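TRNA threonylcarbamoyladenosine biosynthesis protein TsaE (Haemophilus influenzae, PDB 1HTW) is required to form the threonylcarbamoyl group on adenosine 37 of tRNAs reading codons that begin with adenine, and binds ATP and magnesium. Local coordinates at residues Ala33-Leu38 with Gly120-Ala125; Ala44-Leu49 with Val129-Tyr134; His83-Arg88 with Leu111-Glu116. All blocks are in the same frame, centred on the assembly; numbering follows the deposited sequence.

Contact 1: Ala33-Leu38 with Gly120-Ala125; sequences AIMVYL and GILPEA. With NA (sodium ion), chain F.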
loop_
_atom_site.group_PDB
_atom_site.type_symbol
_atom_site.label_atom_id
_atom_site.label_comp_id
_atom_site.label_asym_id
_atom_site.label_seq_id
_atom_site.Cartn_x
_atom_site.Cartn_y
_atom_site.Cartn_z
ATOM N N ALA A 33 -4.699 -9.237 7.882
ATOM C CA ALA A 33 -3.668 -8.310 7.246
ATOM C C ALA A 33 -4.421 -7.478 6.197
ATOM O O ALA A 33 -5.256 -8.036 5.471
ATOM C CB ALA A 33 -2.625 -9.167 6.618
ATOM N N ILE A 34 -4.105 -6.197 6.133
ATOM C CA ILE A 34 -4.814 -5.346 5.125
ATOM C C ILE A 34 -3.985 -5.349 3.831
ATOM O O ILE A 34 -2.801 -5.029 3.913
ATOM C CB ILE A 34 -5.000 -3.966 5.688
ATOM C CG1 ILE A 34 -5.739 -4.000 7.056
ATOM C CG2 ILE A 34 -5.719 -3.013 4.743
ATOM C CD1 ILE A 34 -6.069 -2.631 7.601
ATOM N N MET A 35 -4.590 -5.758 2.751
ATOM C CA MET A 35 -3.856 -5.833 1.461
ATOM C C MET A 35 -4.175 -4.569 0.655
ATOM O O MET A 35 -5.302 -4.291 0.285
ATOM C CB MET A 35 -4.243 -7.088 0.710
ATOM C CG MET A 35 -4.127 -8.353 1.634
ATOM S SD MET A 35 -2.231 -8.752 1.897
ATOM C CE MET A 35 -1.687 -9.011 0.160
ATOM N N VAL A 36 -3.094 -3.830 0.344
ATOM C CA VAL A 36 -3.263 -2.593 -0.444
ATOM C C VAL A 36 -2.421 -2.785 -1.719
ATOM O O VAL A 36 -1.198 -2.845 -1.610
ATOM C CB VAL A 36 -2.741 -1.401 0.324
ATOM C CG1 VAL A 36 -3.090 -0.082 -0.438
ATOM C CG2 VAL A 36 -3.498 -1.242 1.697
ATOM N N TYR A 37 -3.086 -2.740 -2.878
ATOM C CA TYR A 37 -2.330 -2.834 -4.135
ATOM C C TYR A 37 -2.152 -1.421 -4.678
ATOM O O TYR A 37 -3.137 -0.723 -4.864
ATOM C CB TYR A 37 -3.158 -3.609 -5.158
ATOM C CG TYR A 37 -3.271 -5.107 -4.955
ATOM C CD1 TYR A 37 -2.871 -5.754 -3.789
ATOM C CD2 TYR A 37 -3.842 -5.852 -5.969
ATOM C CE1 TYR A 37 -3.040 -7.140 -3.664
ATOM C CE2 TYR A 37 -4.003 -7.221 -5.860
ATOM C CZ TYR A 37 -3.599 -7.842 -4.706
ATOM O OH TYR A 37 -3.774 -9.223 -4.628
ATOM N N LEU A 38 -0.879 -1.006 -4.869
ATOM C CA LEU A 38 -0.548 0.316 -5.343
ATOM C C LEU A 38 -0.204 0.219 -6.849
ATOM O O LEU A 38 0.688 -0.510 -7.239
ATOM C CB LEU A 38 0.692 0.885 -4.620
ATOM C CG LEU A 38 0.584 0.997 -3.096
ATOM C CD1 LEU A 38 1.922 1.390 -2.494
ATOM C CD2 LEU A 38 -0.539 1.938 -2.737
ATOM N N GLY A 120 -2.362 -15.112 -8.025
ATOM C CA GLY A 120 -2.504 -16.480 -7.563
ATOM C C GLY A 120 -2.020 -16.691 -6.145
ATOM O O GLY A 120 -2.730 -17.298 -5.327
ATOM N N ILE A 121 -0.803 -16.267 -5.823
ATOM C CA ILE A 121 -0.240 -16.450 -4.496
ATOM C C ILE A 121 -0.642 -15.348 -3.536
ATOM O O ILE A 121 -0.998 -15.594 -2.383
ATOM C CB ILE A 121 1.296 -16.556 -4.540
ATOM C CG1 ILE A 121 1.701 -17.513 -5.670
ATOM C CG2 ILE A 121 1.848 -17.039 -3.213
ATOM C CD1 ILE A 121 1.810 -18.953 -5.223
ATOM N N LEU A 122 -0.580 -14.102 -4.001
ATOM C CA LEU A 122 -0.929 -12.970 -3.124
ATOM C C LEU A 122 -2.411 -13.030 -2.745
ATOM O O LEU A 122 -3.250 -13.070 -3.648
ATOM C CB LEU A 122 -0.793 -11.683 -3.970
ATOM C CG LEU A 122 0.448 -10.829 -3.885
ATOM C CD1 LEU A 122 0.237 -9.547 -4.700
ATOM C CD2 LEU A 122 0.805 -10.481 -2.448
ATOM N N PRO A 123 -2.728 -12.739 -1.488
ATOM C CA PRO A 123 -4.109 -12.594 -1.075
ATOM C C PRO A 123 -4.733 -11.425 -1.861
ATOM O O PRO A 123 -4.015 -10.500 -2.257
ATOM C CB PRO A 123 -4.039 -12.250 0.405
ATOM C CG PRO A 123 -2.668 -12.634 0.845
ATOM C CD PRO A 123 -1.780 -12.560 -0.379
ATOM N N GLU A 124 -6.026 -11.507 -2.096
ATOM C CA GLU A 124 -6.751 -10.515 -2.872
ATOM C C GLU A 124 -6.666 -9.164 -2.149
ATOM O O GLU A 124 -6.513 -9.145 -0.933
ATOM C CB GLU A 124 -8.216 -10.895 -3.047
ATOM C CG GLU A 124 -9.012 -9.923 -3.902
ATOM C CD GLU A 124 -10.457 -9.792 -3.458
ATOM O OE1 GLU A 124 -10.997 -10.764 -2.886
ATOM O OE2 GLU A 124 -11.033 -8.702 -3.659
ATOM N N ALA A 125 -6.720 -8.085 -2.934
ATOM C CA ALA A 125 -6.617 -6.762 -2.337
ATOM C C ALA A 125 -7.895 -6.358 -1.591
ATOM O O ALA A 125 -8.978 -6.647 -2.061
ATOM C CB ALA A 125 -6.389 -5.698 -3.413
HETATM NA NA NA F . 0.215 -3.296 -7.187
#
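Met35 and Ala125, with CA atoms 4.8 Å apart, mark the closest backbone approach between the strand at 34-38 and the irregular segment Gly120-Ala125, and no main-chain hydrogen bond joins these two segments. Side chains therefore make the contact, and Tyr37 carries much of it. Its ring lies flat on the methyl of Ala125, whose CB stands 3.4 Å from the ring centroid and only 6° off the ring normal, a CH-pi contact over the centre of the face. At the edge of the same ring the hydroxyl reaches further along the segment and donates to a main-chain carbonyl, Tyr37 OH to Pro123 O, at 2.7 Å. The hydroxyl approaches that oxygen 32° out of the carbonyl plane. Face and hydroxyl together fix both the tilt and the direction of the ring. The segment belongs to the connection that leaves strand 109-113 and enters strand 127-134, two parallel strands flanking strand 34-39, so this is a crossover pressed against the central strand of a P-loop NTPase sheet. Beside the tyrosine, Met35 bends at chi2 (-73°) and again at chi3, which curls its methyl back over the proline. Met35 CE rests 3.6 Å from Pro123 CD, the two side chains crossing at about a right angle, and also meets Leu122 CD2 at 3.9 Å. Nearer the strand, Met35 CB lies against Glu124 O at 3.5 Å. Beyond the tyrosine, Leu38 O binds a sodium ion at 2.8 Å.

Contact 2: Ala44-Leu49 with Val129-Tyr134; sequences AGKTTL and VNIDYY. With MG (magnesium ion), chain D; ADP (adenosine-5'-diphosphate), chain H.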
loop_
_atom_site.group_PDB
_atom_site.type_symbol
_atom_site.label_atom_id
_atom_site.label_comp_id
_atom_site.label_asym_id
_atom_site.label_seq_id
_atom_site.Cartn_x
_atom_site.Cartn_y
_atom_site.Cartn_z
ATOM N N ALA A 44 4.744 7.250 -11.169
ATOM C CA ALA A 44 3.460 7.775 -10.776
ATOM C C ALA A 44 3.420 8.244 -9.318
ATOM O O ALA A 44 2.696 9.125 -8.962
ATOM C CB ALA A 44 2.350 6.763 -11.018
ATOM N N GLY A 45 4.258 7.560 -8.462
ATOM C CA GLY A 45 4.317 8.029 -7.064
ATOM C C GLY A 45 3.943 6.851 -6.101
ATOM O O GLY A 45 3.576 7.258 -4.968
ATOM N N LYS A 46 4.017 5.635 -6.502
ATOM C CA LYS A 46 3.582 4.502 -5.605
ATOM C C LYS A 46 4.502 4.466 -4.390
ATOM O O LYS A 46 4.050 4.479 -3.229
ATOM C CB LYS A 46 3.580 3.163 -6.314
ATOM C CG LYS A 46 2.734 3.004 -7.567
ATOM C CD LYS A 46 2.895 1.694 -8.299
ATOM C CE LYS A 46 4.242 1.486 -8.963
ATOM N NZ LYS A 46 4.528 2.526 -10.046
ATOM N N THR A 47 5.814 4.513 -4.637
ATOM C CA THR A 47 6.793 4.590 -3.529
ATOM C C THR A 47 6.755 5.826 -2.762
ATOM O O THR A 47 6.924 5.854 -1.489
ATOM C CB THR A 47 8.173 4.190 -4.116
ATOM O OG1 THR A 47 8.125 2.896 -4.607
ATOM C CG2 THR A 47 9.221 4.326 -2.991
ATOM N N THR A 48 6.460 7.039 -3.323
ATOM C CA THR A 48 6.320 8.258 -2.565
ATOM C C THR A 48 5.059 8.241 -1.637
ATOM O O THR A 48 5.163 8.711 -0.528
ATOM C CB THR A 48 6.144 9.484 -3.484
ATOM O OG1 THR A 48 7.468 9.535 -4.173
ATOM C CG2 THR A 48 5.938 10.748 -2.740
ATOM N N LEU A 49 4.024 7.615 -2.180
ATOM C CA LEU A 49 2.809 7.486 -1.304
ATOM C C LEU A 49 3.140 6.499 -0.132
ATOM O O LEU A 49 2.776 6.936 0.962
ATOM C CB LEU A 49 1.692 6.811 -2.139
ATOM C CG LEU A 49 0.442 6.435 -1.318
ATOM C CD1 LEU A 49 -0.078 7.600 -0.507
ATOM C CD2 LEU A 49 -0.660 5.883 -2.240
ATOM N N VAL A 129 -5.195 1.183 -5.166
ATOM C CA VAL A 129 -4.954 2.632 -5.218
ATOM C C VAL A 129 -4.397 2.905 -6.626
ATOM O O VAL A 129 -3.265 2.484 -6.901
ATOM C CB VAL A 129 -3.839 3.006 -4.198
ATOM C CG1 VAL A 129 -3.560 4.491 -4.270
ATOM C CG2 VAL A 129 -4.303 2.672 -2.777
ATOM N N ASN A 130 -5.197 3.538 -7.494
ATOM C CA ASN A 130 -4.718 3.692 -8.895
ATOM C C ASN A 130 -4.271 5.126 -9.057
ATOM O O ASN A 130 -5.067 6.061 -8.863
ATOM C CB ASN A 130 -5.921 3.428 -9.828
ATOM C CG ASN A 130 -6.357 1.981 -9.830
ATOM O OD1 ASN A 130 -5.603 1.095 -9.441
ATOM N ND2 ASN A 130 -7.612 1.695 -10.214
ATOM N N ILE A 131 -2.983 5.373 -9.308
ATOM C CA ILE A 131 -2.451 6.696 -9.354
ATOM C C ILE A 131 -2.266 7.145 -10.838
ATOM O O ILE A 131 -1.517 6.474 -11.523
ATOM C CB ILE A 131 -1.013 6.729 -8.709
ATOM C CG1 ILE A 131 -1.128 6.143 -7.268
ATOM C CG2 ILE A 131 -0.555 8.181 -8.616
ATOM C CD1 ILE A 131 0.239 6.273 -6.531
ATOM N N ASP A 132 -2.825 8.268 -11.190
ATOM C CA ASP A 132 -2.570 8.893 -12.521
ATOM C C ASP A 132 -1.775 10.156 -12.283
ATOM O O ASP A 132 -1.628 10.768 -11.224
ATOM C CB ASP A 132 -3.855 9.240 -13.242
ATOM C CG ASP A 132 -3.755 9.430 -14.739
ATOM O OD1 ASP A 132 -2.700 9.177 -15.372
ATOM O OD2 ASP A 132 -4.825 9.738 -15.330
ATOM N N TYR A 133 -1.111 10.623 -13.387
ATOM C CA TYR A 133 -0.199 11.760 -13.168
ATOM C C TYR A 133 -0.169 12.698 -14.406
ATOM O O TYR A 133 -0.478 12.226 -15.485
ATOM C CB TYR A 133 1.243 11.177 -13.075
ATOM C CG TYR A 133 1.628 10.264 -14.214
ATOM C CD1 TYR A 133 1.273 8.930 -14.233
ATOM C CD2 TYR A 133 2.394 10.731 -15.295
ATOM C CE1 TYR A 133 1.559 8.083 -15.268
ATOM C CE2 TYR A 133 2.710 9.883 -16.349
ATOM C CZ TYR A 133 2.330 8.570 -16.331
ATOM O OH TYR A 133 2.673 7.698 -17.341
ATOM N N TYR A 134 0.232 13.879 -14.118
ATOM C CA TYR A 134 0.426 14.951 -15.123
ATOM C C TYR A 134 1.409 15.953 -14.544
ATOM O O TYR A 134 1.114 16.690 -13.587
ATOM C CB TYR A 134 -0.963 15.545 -15.320
ATOM C CG TYR A 134 -1.163 16.505 -16.451
ATOM C CD1 TYR A 134 -0.695 17.812 -16.348
ATOM C CD2 TYR A 134 -1.828 16.124 -17.610
ATOM C CE1 TYR A 134 -0.918 18.727 -17.355
ATOM C CE2 TYR A 134 -2.057 17.037 -18.628
ATOM C CZ TYR A 134 -1.594 18.327 -18.492
ATOM O OH TYR A 134 -1.797 19.249 -19.494
HETATM MG MG MG D . 8.038 2.396 -6.637
HETATM P PB ADP H . 6.709 4.829 -8.472
HETATM O O1B ADP H . 6.994 3.998 -7.216
HETATM O O2B ADP H . 5.302 4.768 -8.890
HETATM O O3B ADP H . 7.699 4.312 -9.603
HETATM P PA ADP H . 8.126 6.997 -7.169
HETATM O O1A ADP H . 9.417 6.269 -6.979
HETATM O O2A ADP H . 7.410 7.367 -5.930
HETATM O O3A ADP H . 7.185 6.265 -8.210
HETATM O "O5'" ADP H . 8.487 8.349 -7.954
HETATM C "C5'" ADP H . 7.682 9.499 -7.986
HETATM C "C4'" ADP H . 8.572 10.672 -8.480
HETATM O "O4'" ADP H . 7.732 11.763 -8.849
HETATM C "C3'" ADP H . 9.539 11.168 -7.427
HETATM O "O3'" ADP H . 10.834 11.480 -8.032
HETATM C "C2'" ADP H . 8.777 12.354 -6.868
HETATM O "O2'" ADP H . 9.578 13.305 -6.195
HETATM C "C1'" ADP H . 8.017 12.888 -8.103
HETATM N N9 ADP H . 6.793 13.572 -7.767
HETATM C C8 ADP H . 6.408 14.808 -8.203
HETATM N N7 ADP H . 5.231 15.214 -7.872
HETATM C C5 ADP H . 4.776 14.199 -7.152
HETATM C C6 ADP H . 3.523 14.079 -6.600
HETATM N N6 ADP H . 2.547 14.969 -6.700
HETATM N N1 ADP H . 3.275 12.872 -6.016
HETATM C C2 ADP H . 4.223 11.921 -5.986
HETATM N N3 ADP H . 5.455 11.925 -6.537
HETATM C C4 ADP H . 5.654 13.152 -7.077
HETATM O O HOH W 1 8.056 1.837 -8.690
HETATM O O HOH W 2 9.907 3.505 -6.918
HETATM O O HOH W 3 9.412 0.635 -6.208
#
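Ile131 meets the start of the helix with two separate branches. Its CG2 methyl faces the main chain of Ala44, 3.4 Å from Ala44 O, while CG1, set anti to the carbonyl carbon (chi1 -55°), carries CD1 along to Gly45, 3.8 Å from Gly45 C. The isoleucine thus spans the turn that leads into helix 46-56. Ala44 CB touches both Ile131 and Tyr133, meeting Tyr133 CD1 at 4.0 Å, oblique to that ring. The hydroxyl of that tyrosine is engaged by Asp41, and Arg138 donates to Ala44 O. One turn into the helix, Leu49 sends CD2 down to Val129 CG1 at 3.8 Å, the two side chains crossing obliquely. All of this lies on the side of the loop and helix turned to the sheet. The other side is the Walker A P-loop, whose amides point to the diphosphate of ADP. Gly45, with a positive phi of 123°, occupies the N-cap position, and its N and that of Lys46 both donate to O2B. The lysine side chain bends at chi3 and chi4 so that Lys46 NZ reaches the same oxygen at 2.6 Å, giving ADP O2B three N-H donors from just two neighbouring residues. Thr47 serves the neighbouring oxygen O1B through its N, while its OG1 binds magnesium at 2.1 Å. Thr48 grips the alpha phosphate with both N and OG1, the latter 2.8 Å from ADP O2A. Between these two segments, then, the packing is apolar; polar ties of loop to sheet run through Asp41 and Arg138, and most N-H and hydroxyl groups of Gly45-Thr48 serve the nucleotide and its metal.

Contact 3: His83-Arg88 with Leu111-Glu116; sequences HFDLYR and LIEWSE. With NA (sodium ion), chain F; MG (magnesium ion), chain D.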
loop_
_atom_site.group_PDB
_atom_site.type_symbol
_atom_site.label_atom_id
_atom_site.label_comp_id
_atom_site.label_asym_id
_atom_site.label_seq_id
_atom_site.Cartn_x
_atom_site.Cartn_y
_atom_site.Cartn_z
ATOM N N HIS A 83 6.300 -3.615 2.895
ATOM C CA HIS A 83 6.261 -2.901 1.578
ATOM C C HIS A 83 6.844 -3.885 0.580
ATOM O O HIS A 83 7.953 -4.426 0.713
ATOM C CB HIS A 83 7.153 -1.648 1.697
ATOM C CG HIS A 83 7.231 -0.878 0.389
ATOM N ND1 HIS A 83 8.285 -0.048 0.127
ATOM C CD2 HIS A 83 6.372 -0.822 -0.644
ATOM C CE1 HIS A 83 8.103 0.507 -1.079
ATOM N NE2 HIS A 83 6.931 0.094 -1.561
ATOM N N PHE A 84 6.041 -4.172 -0.455
ATOM C CA PHE A 84 6.493 -5.099 -1.512
ATOM C C PHE A 84 6.647 -4.369 -2.840
ATOM O O PHE A 84 5.837 -3.500 -3.131
ATOM C CB PHE A 84 5.417 -6.175 -1.728
ATOM C CG PHE A 84 5.293 -7.169 -0.597
ATOM C CD1 PHE A 84 4.482 -6.837 0.490
ATOM C CD2 PHE A 84 5.800 -8.450 -0.725
ATOM C CE1 PHE A 84 4.302 -7.756 1.519
ATOM C CE2 PHE A 84 5.641 -9.352 0.326
ATOM C CZ PHE A 84 4.908 -8.989 1.420
ATOM N N ASP A 85 7.754 -4.655 -3.540
ATOM C CA ASP A 85 7.858 -4.242 -4.957
ATOM C C ASP A 85 8.179 -5.542 -5.711
ATOM O O ASP A 85 9.290 -6.066 -5.527
ATOM C CB ASP A 85 8.964 -3.236 -5.242
ATOM C CG ASP A 85 8.861 -2.873 -6.772
ATOM O OD1 ASP A 85 8.303 -3.706 -7.493
ATOM O OD2 ASP A 85 9.253 -1.771 -7.123
ATOM N N LEU A 86 7.218 -6.075 -6.410
ATOM C CA LEU A 86 7.225 -7.371 -7.003
ATOM C C LEU A 86 7.719 -7.375 -8.461
ATOM O O LEU A 86 7.583 -8.400 -9.116
ATOM C CB LEU A 86 5.925 -8.137 -6.926
ATOM C CG LEU A 86 5.301 -8.384 -5.542
ATOM C CD1 LEU A 86 4.047 -9.216 -5.620
ATOM C CD2 LEU A 86 6.334 -9.013 -4.608
ATOM N N TYR A 87 8.229 -6.225 -8.866
ATOM C CA TYR A 87 8.648 -6.101 -10.269
ATOM C C TYR A 87 9.558 -7.232 -10.712
ATOM O O TYR A 87 9.372 -7.783 -11.810
ATOM C CB TYR A 87 9.328 -4.750 -10.505
ATOM C CG TYR A 87 9.641 -4.591 -11.996
ATOM C CD1 TYR A 87 8.671 -4.920 -12.932
ATOM C CD2 TYR A 87 10.882 -4.172 -12.426
ATOM C CE1 TYR A 87 8.936 -4.804 -14.290
ATOM C CE2 TYR A 87 11.160 -4.060 -13.783
ATOM C CZ TYR A 87 10.181 -4.361 -14.701
ATOM O OH TYR A 87 10.442 -4.248 -16.045
ATOM N N ARG A 88 10.488 -7.647 -9.861
ATOM C CA ARG A 88 11.439 -8.715 -10.205
ATOM C C ARG A 88 11.029 -10.062 -9.677
ATOM O O ARG A 88 11.839 -11.001 -9.560
ATOM C CB ARG A 88 12.827 -8.313 -9.659
ATOM C CG ARG A 88 13.382 -7.079 -10.348
ATOM C CD ARG A 88 14.725 -6.656 -9.817
ATOM N NE ARG A 88 15.192 -5.381 -10.308
ATOM C CZ ARG A 88 15.713 -5.136 -11.506
ATOM N NH1 ARG A 88 15.820 -6.082 -12.423
ATOM N NH2 ARG A 88 16.115 -3.900 -11.783
ATOM N N LEU A 111 1.704 -3.309 1.657
ATOM C CA LEU A 111 1.523 -2.273 0.565
ATOM C C LEU A 111 2.340 -2.799 -0.619
ATOM O O LEU A 111 3.549 -3.022 -0.435
ATOM C CB LEU A 111 2.143 -0.979 1.094
ATOM C CG LEU A 111 1.650 -0.498 2.487
ATOM C CD1 LEU A 111 2.456 0.723 2.957
ATOM C CD2 LEU A 111 0.152 -0.053 2.389
ATOM N N ILE A 112 1.658 -3.073 -1.709
ATOM C CA ILE A 112 2.215 -3.880 -2.764
ATOM C C ILE A 112 2.289 -3.140 -4.104
ATOM O O ILE A 112 1.260 -2.759 -4.638
ATOM C CB ILE A 112 1.385 -5.147 -2.919
ATOM C CG1 ILE A 112 1.438 -5.899 -1.522
ATOM C CG2 ILE A 112 1.891 -6.071 -4.008
ATOM C CD1 ILE A 112 0.727 -7.223 -1.575
ATOM N N GLU A 113 3.504 -3.022 -4.609
ATOM C CA GLU A 113 3.726 -2.483 -5.970
ATOM C C GLU A 113 3.937 -3.644 -6.897
ATOM O O GLU A 113 4.435 -4.715 -6.522
ATOM C CB GLU A 113 4.940 -1.541 -5.993
ATOM C CG GLU A 113 4.743 -0.278 -5.179
ATOM C CD GLU A 113 5.870 0.692 -5.162
ATOM O OE1 GLU A 113 6.365 1.057 -6.277
ATOM O OE2 GLU A 113 6.228 1.199 -4.086
ATOM N N TRP A 114 3.363 -3.573 -8.125
ATOM C CA TRP A 114 3.424 -4.668 -9.064
ATOM C C TRP A 114 2.762 -5.934 -8.579
ATOM O O TRP A 114 3.211 -7.073 -8.770
ATOM C CB TRP A 114 4.898 -4.964 -9.434
ATOM C CG TRP A 114 5.434 -3.988 -10.430
ATOM C CD1 TRP A 114 6.189 -2.872 -10.186
ATOM C CD2 TRP A 114 5.264 -4.047 -11.854
ATOM N NE1 TRP A 114 6.480 -2.237 -11.360
ATOM C CE2 TRP A 114 5.930 -2.942 -12.395
ATOM C CE3 TRP A 114 4.591 -4.928 -12.705
ATOM C CZ2 TRP A 114 5.960 -2.682 -13.769
ATOM C CZ3 TRP A 114 4.634 -4.674 -14.076
ATOM C CH2 TRP A 114 5.310 -3.558 -14.585
ATOM N N SER A 115 1.531 -5.787 -8.034
ATOM C CA SER A 115 0.819 -6.943 -7.509
ATOM C C SER A 115 0.462 -7.946 -8.589
ATOM O O SER A 115 0.230 -9.120 -8.238
ATOM C CB SER A 115 -0.475 -6.432 -6.837
ATOM O OG SER A 115 -1.166 -5.581 -7.738
ATOM N N GLU A 116 0.375 -7.520 -9.856
ATOM C CA GLU A 116 0.060 -8.469 -10.918
ATOM C C GLU A 116 1.045 -9.652 -10.924
ATOM O O GLU A 116 0.699 -10.767 -11.335
ATOM C CB GLU A 116 0.157 -7.846 -12.315
ATOM C CG GLU A 116 -0.406 -6.542 -12.637
ATOM C CD GLU A 116 0.471 -5.344 -12.350
ATOM O OE1 GLU A 116 0.647 -5.018 -11.154
ATOM O OE2 GLU A 116 0.945 -4.695 -13.307
HETATM NA NA NA F . 0.215 -3.296 -7.187
HETATM MG MG MG D . 8.038 2.396 -6.637
HETATM O O HOH W 4 8.747 -0.602 -9.607
HETATM O O HOH W 3 9.412 0.635 -6.208
HETATM O O HOH W 1 8.056 1.837 -8.690
HETATM O O HOH W 2 9.907 3.505 -6.918
#
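His83 and Glu113 join across two parallel strands through one well-formed bond: His83 NE2 donates to Glu113 OE2 at 2.8 Å with an N-H...O angle of 163°. The acceptor lies in the imidazole plane, whereas the donor meets the carboxylate on the anti side, 32° out of its plane. The other oxygen, Glu113 OE1, binds magnesium at 2.2 Å, so both carboxylate oxygens are engaged; Thr47, a further ligand of this ion, probably bonds to OE2 as well. In the main chain the two strands form a regular parallel ladder. Phe84 N donates to Leu111 O, Glu113 N to Phe84 O and Leu86 N to Glu113 O, so that Glu113 is bonded through both N and O to the residues before and after Asp85. Strands 79-85 and 109-113 are neighbours in the sheet of this P-loop NTPase, and their C-terminal ends bring one acidic residue to the metal and a second to its water shell. Asp85 works from the second shell: its OD2 accepts from the magnesium-bound water 3 at 2.6 Å and from water 4, which also receives a weak bond from the indole NE1 of Trp114. Its OD1 takes the N-H of Tyr87 at 2.9 Å, closing an Asx turn that directs the chain away from the strand. Tyr87 puts CB and CD1 over one face of the indole, CD1 3.4 Å from Trp114 CE2, the ring itself oblique, 38° from the six-membered ring. On the face of the sheet away from His83, Asp85 and Glu113, Phe84 and Ile112 run side by side, Phe84 CD1 3.8 Å from Ile112 CG1. Ile112 O and Ser115 OG (2.7 Å) bind the sodium ion, with Leu38 and Asn39 its other protein ligands.

How the contacts relate
Contacts 2 and 3 are buried and meet at the magnesium ion, which takes Thr47 from one and Glu113 from the other, with three waters common to both. Contact 1 is only partly buried, although it lies no further from the centre of the chain than contact 3, to which it is tied by the sodium ion and by backbone pairing of strands 34-39 and 109-113. All three share one sheet, yet they use it differently. Contact 3 is a strand pair, rich in backbone and carboxylate hydrogen bonds; contact 2 lays a helix start on the sheet by apolar packing, with no hydrogen bond between its two segments; contact 1 covers a strand with a loop, through aromatic and methionine packing and a single hydroxyl bond.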